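Local structure of chaperone CupB2 (Pseudomonas aeruginosa, 3Q48) at residues Asp70-Pro73 against Glu74-Gln77; Leu192-Asp195 against Gly196-Met199. The protein probably acts as a periplasmic chaperone of the PapD-like family, assisting the folding of fimbrial subunits during fimbrium assembly. All coordinates share one frame; numbering follows the deposited sequence.

Interaction 1: residues Asp70-Pro73 against Glu74-Gln77; sequences DVPP and EELQ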
loop_
_atom_site.group_PDB
_atom_site.type_symbol
_atom_site.label_atom_id
_atom_site.label_comp_id
_atom_site.label_asym_id
_atom_site.label_seq_id
_atom_site.Cartn_x
_atom_site.Cartn_y
_atom_site.Cartn_z
ATOM N N ASP A 70 -1.730 -1.298 17.716
ATOM C CA ASP A 70 -2.344 -1.569 18.979
ATOM C C ASP A 70 -1.372 -1.192 20.103
ATOM O O ASP A 70 -1.544 -1.640 21.241
ATOM C CB ASP A 70 -2.709 -3.038 19.018
ATOM C CG ASP A 70 -1.504 -3.907 19.242
ATOM O OD1 ASP A 70 -1.117 -4.029 20.429
ATOM O OD2 ASP A 70 -0.930 -4.451 18.261
ATOM N N VAL A 71 -0.365 -0.373 19.774
ATOM C CA VAL A 71 0.636 0.083 20.728
ATOM C C VAL A 71 1.107 1.490 20.398
ATOM O O VAL A 71 1.121 1.884 19.245
ATOM C CB VAL A 71 1.842 -0.857 20.766
ATOM C CG1 VAL A 71 1.566 -2.039 21.707
ATOM C CG2 VAL A 71 2.136 -1.368 19.378
ATOM N N PRO A 72 1.480 2.262 21.429
ATOM C CA PRO A 72 1.990 3.612 21.205
ATOM C C PRO A 72 3.102 3.604 20.175
ATOM O O PRO A 72 4.108 2.940 20.368
ATOM C CB PRO A 72 2.553 4.016 22.560
ATOM C CG PRO A 72 1.771 3.221 23.543
ATOM C CD PRO A 72 1.480 1.889 22.858
ATOM N N PRO A 73 2.924 4.360 19.084
ATOM C CA PRO A 73 3.834 4.298 17.935
ATOM C C PRO A 73 5.326 4.457 18.285
ATOM O O PRO A 73 6.155 3.753 17.699
ATOM C CB PRO A 73 3.354 5.451 17.031
ATOM C CG PRO A 73 2.464 6.285 17.860
ATOM C CD PRO A 73 1.858 5.358 18.882
ATOM N N GLU A 74 5.647 5.339 19.238
ATOM C CA GLU A 74 7.033 5.644 19.605
ATOM C C GLU A 74 7.857 4.402 19.960
ATOM O O GLU A 74 9.050 4.318 19.660
ATOM C CB GLU A 74 7.081 6.631 20.777
ATOM C CG GLU A 74 6.386 7.969 20.512
ATOM C CD GLU A 74 7.285 9.014 19.844
ATOM O OE1 GLU A 74 7.622 8.856 18.632
ATOM O OE2 GLU A 74 7.626 10.015 20.540
ATOM N N GLU A 75 7.189 3.433 20.565
ATOM C CA GLU A 75 7.827 2.245 21.094
ATOM C C GLU A 75 8.171 1.190 20.028
ATOM O O GLU A 75 8.807 0.169 20.316
ATOM C CB GLU A 75 6.955 1.702 22.254
ATOM C CG GLU A 75 7.073 2.644 23.538
ATOM C CD GLU A 75 5.859 2.642 24.506
ATOM O OE1 GLU A 75 5.173 1.585 24.674
ATOM O OE2 GLU A 75 5.618 3.722 25.114
ATOM N N LEU A 76 7.752 1.448 18.793
ATOM C CA LEU A 76 8.080 0.580 17.653
ATOM C C LEU A 76 9.423 0.973 17.021
ATOM O O LEU A 76 10.006 0.189 16.280
ATOM C CB LEU A 76 6.974 0.642 16.599
ATOM C CG LEU A 76 5.540 0.280 16.982
ATOM C CD1 LEU A 76 4.711 0.173 15.742
ATOM C CD2 LEU A 76 5.494 -1.030 17.768
ATOM N N GLN A 77 9.886 2.198 17.306
ATOM C CA GLN A 77 11.136 2.733 16.791
ATOM C C GLN A 77 11.271 2.478 15.289
ATOM O O GLN A 77 12.296 1.988 14.839
ATOM C CB GLN A 77 12.327 2.148 17.562
ATOM C CG GLN A 77 12.355 2.511 19.073
ATOM C CD GLN A 77 13.451 3.528 19.444
ATOM O OE1 GLN A 77 13.166 4.658 19.877
ATOM N NE2 GLN A 77 14.714 3.115 19.289
#

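Interaction 2: residues Leu192-Asp195 against Gly196-Met199; sequences LIVD and GRVM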
loop_
_atom_site.group_PDB
_atom_site.type_symbol
_atom_site.label_atom_id
_atom_site.label_comp_id
_atom_site.label_asym_id
_atom_site.label_seq_id
_atom_site.Cartn_x
_atom_site.Cartn_y
_atom_site.Cartn_z
ATOM N N LEU A 192 -12.086 -15.156 -10.699
ATOM C CA LEU A 192 -12.114 -16.393 -11.484
ATOM C C LEU A 192 -13.106 -16.198 -12.615
ATOM O O LEU A 192 -14.189 -15.658 -12.388
ATOM C CB LEU A 192 -12.552 -17.602 -10.622
ATOM C CG LEU A 192 -11.652 -17.943 -9.420
ATOM C CD1 LEU A 192 -11.933 -19.344 -8.872
ATOM C CD2 LEU A 192 -10.157 -17.807 -9.803
ATOM N N ILE A 193 -12.742 -16.660 -13.822
ATOM C CA ILE A 193 -13.574 -16.508 -15.027
ATOM C C ILE A 193 -13.699 -17.841 -15.746
ATOM O O ILE A 193 -12.707 -18.538 -15.938
ATOM C CB ILE A 193 -12.979 -15.401 -15.960
ATOM C CG1 ILE A 193 -13.031 -14.039 -15.252
ATOM C CG2 ILE A 193 -13.714 -15.311 -17.271
ATOM C CD1 ILE A 193 -12.720 -12.909 -16.114
ATOM N N VAL A 194 -14.918 -18.218 -16.116
ATOM C CA VAL A 194 -15.151 -19.444 -16.874
ATOM C C VAL A 194 -16.214 -19.166 -17.876
ATOM O O VAL A 194 -17.357 -18.978 -17.475
ATOM C CB VAL A 194 -15.671 -20.621 -16.011
ATOM C CG1 VAL A 194 -15.635 -21.907 -16.839
ATOM C CG2 VAL A 194 -14.824 -20.794 -14.751
ATOM N N ASP A 195 -15.867 -19.171 -19.171
ATOM C CA ASP A 195 -16.821 -18.844 -20.261
ATOM C C ASP A 195 -17.598 -17.532 -20.030
ATOM O O ASP A 195 -18.798 -17.491 -20.246
ATOM C CB ASP A 195 -17.819 -19.991 -20.532
ATOM C CG ASP A 195 -17.166 -21.230 -21.168
ATOM O OD1 ASP A 195 -15.923 -21.254 -21.400
ATOM O OD2 ASP A 195 -17.918 -22.212 -21.427
ATOM N N GLY A 196 -16.888 -16.486 -19.590
ATOM C CA GLY A 196 -17.441 -15.168 -19.318
ATOM C C GLY A 196 -18.057 -14.954 -17.930
ATOM O O GLY A 196 -18.466 -13.833 -17.614
ATOM N N ARG A 197 -18.147 -16.014 -17.118
ATOM C CA ARG A 197 -18.825 -15.959 -15.807
ATOM C C ARG A 197 -17.808 -15.477 -14.835
ATOM O O ARG A 197 -16.736 -16.017 -14.813
ATOM C CB ARG A 197 -19.341 -17.325 -15.334
ATOM C CG ARG A 197 -20.628 -17.743 -15.962
ATOM C CD ARG A 197 -21.059 -19.123 -15.481
ATOM N NE ARG A 197 -20.683 -20.196 -16.406
ATOM C CZ ARG A 197 -19.883 -21.220 -16.098
ATOM N NH1 ARG A 197 -19.361 -21.341 -14.868
ATOM N NH2 ARG A 197 -19.610 -22.141 -17.025
ATOM N N VAL A 198 -18.115 -14.452 -14.058
ATOM C CA VAL A 198 -17.096 -13.899 -13.191
ATOM C C VAL A 198 -17.434 -14.321 -11.783
ATOM O O VAL A 198 -18.580 -14.241 -11.366
ATOM C CB VAL A 198 -17.034 -12.353 -13.262
ATOM C CG1 VAL A 198 -15.887 -11.836 -12.409
ATOM C CG2 VAL A 198 -16.872 -11.912 -14.662
ATOM N N MET A 199 -16.434 -14.796 -11.063
ATOM C CA MET A 199 -16.604 -15.138 -9.651
ATOM C C MET A 199 -15.529 -14.415 -8.888
ATOM O O MET A 199 -14.358 -14.694 -9.035
ATOM C CB MET A 199 -16.576 -16.653 -9.447
ATOM C CG MET A 199 -16.115 -17.371 -10.706
ATOM S SD MET A 199 -17.067 -18.773 -11.342
ATOM C CE MET A 199 -18.671 -18.054 -11.730
#

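Interaction 1: residues Asp70-Pro73 against Glu74-Gln77
Leu76 reaches back over the start of its own 3-10 turn to meet Pro73 and Val71. Its CB lies 3.4 Å from Pro73 O, the same oxygen that accepts the Leu76 backbone N-H, and CG follows close to that carbonyl. With CG set opposite the carbonyl carbon (chi1 -57°), the side chain runs back toward the earlier residues, and CD2 ends 3.7 Å from Val71 CG2, the two side chains crossing at about a right angle. Two i to i+3 bonds hold the turn. Glu75 N donates to Pro72 O over 3.1 Å, and Leu76 N to Pro73 O over 3.0 Å, the latter donor standing above the carbonyl plane. Neither proline nitrogen has a hydrogen to give, but their carbonyls serve as the acceptors that start the turn. On another part of the turn, the Glu75 carboxylate lies against the Pro72 ring, OE1 being 3.9 Å from Pro72 CG, an ordinary van der Waals contact. This surface 3-10 turn belongs to the loop between strands 58-65 and 80-89 of the N-terminal immunoglobulin-like domain; Leu76 touches Asp65, Asp66 and Arg68, while Pro73 packs on Trp63 of strand 58-65.

Interaction 2: residues Leu192-Asp195 against Gly196-Met199
Arg197 and Val194 face each other across a tight hairpin, their side chains crossing at a slant on the sheet face they share with Leu192 and Met199. The arginine bends at chi3 (-97°) and folds back over its partner's backbone, laying one guanidinium face over Val194 O, which sits 3.6 Å above the centre of the plane. NH1 approaches Val194 CB at 3.9 Å, and NH2 comes similarly near Val194 CG1. Asp195 OD2 remains 4.7 Å from Arg197 NH2, too far for a salt bridge, though the opposite charges may still attract weakly. Farther from the turn, Met199 CG rests 3.6 Å from Leu192 CB. Ile193 and Val198 project from the other face as a non-hydrogen-bonded pair, only loosely apposed. Between the strands, Leu192 and Met199 exchange two backbone bonds, as do Val194 and Arg197; Met199 N to Leu192 O is 2.7 Å. The bond from Arg197 N reaches Val194 O from above the carbonyl plane. A type I' turn with Asp195 and Gly196 at its corners closes this two-residue beta hairpin, both corners having positive phi. The hairpin joins strands 185-194 and 197-206 in the four-stranded antiparallel sheet of the C-terminal domain: 197-206 is an outermost strand, while 185-194 continues the sheet to strand 227-233, Ile193 and Ser227 being hydrogen-bonded through their backbones.

Interaction 1 comes first along the chain, in the N-terminal domain, and interaction 2 follows in the C-terminal domain, with no overlap in sequence. Their centres are 44 Å apart and their nearest atoms about 32 Å, on opposite sides of the chain's centre, so they do not touch. They share no sheet: residues 70-77 include a short 3-10 turn in the loop between strands 58-65 and 80-89 of the N-terminal immunoglobulin-like sandwich, whereas residues 192-199 form the hairpin end of a four-stranded antiparallel sheet. Each is therefore a local chain reversal or turn within its own immunoglobulin-like domain, consistent with the two-domain build of PapD-like chaperones.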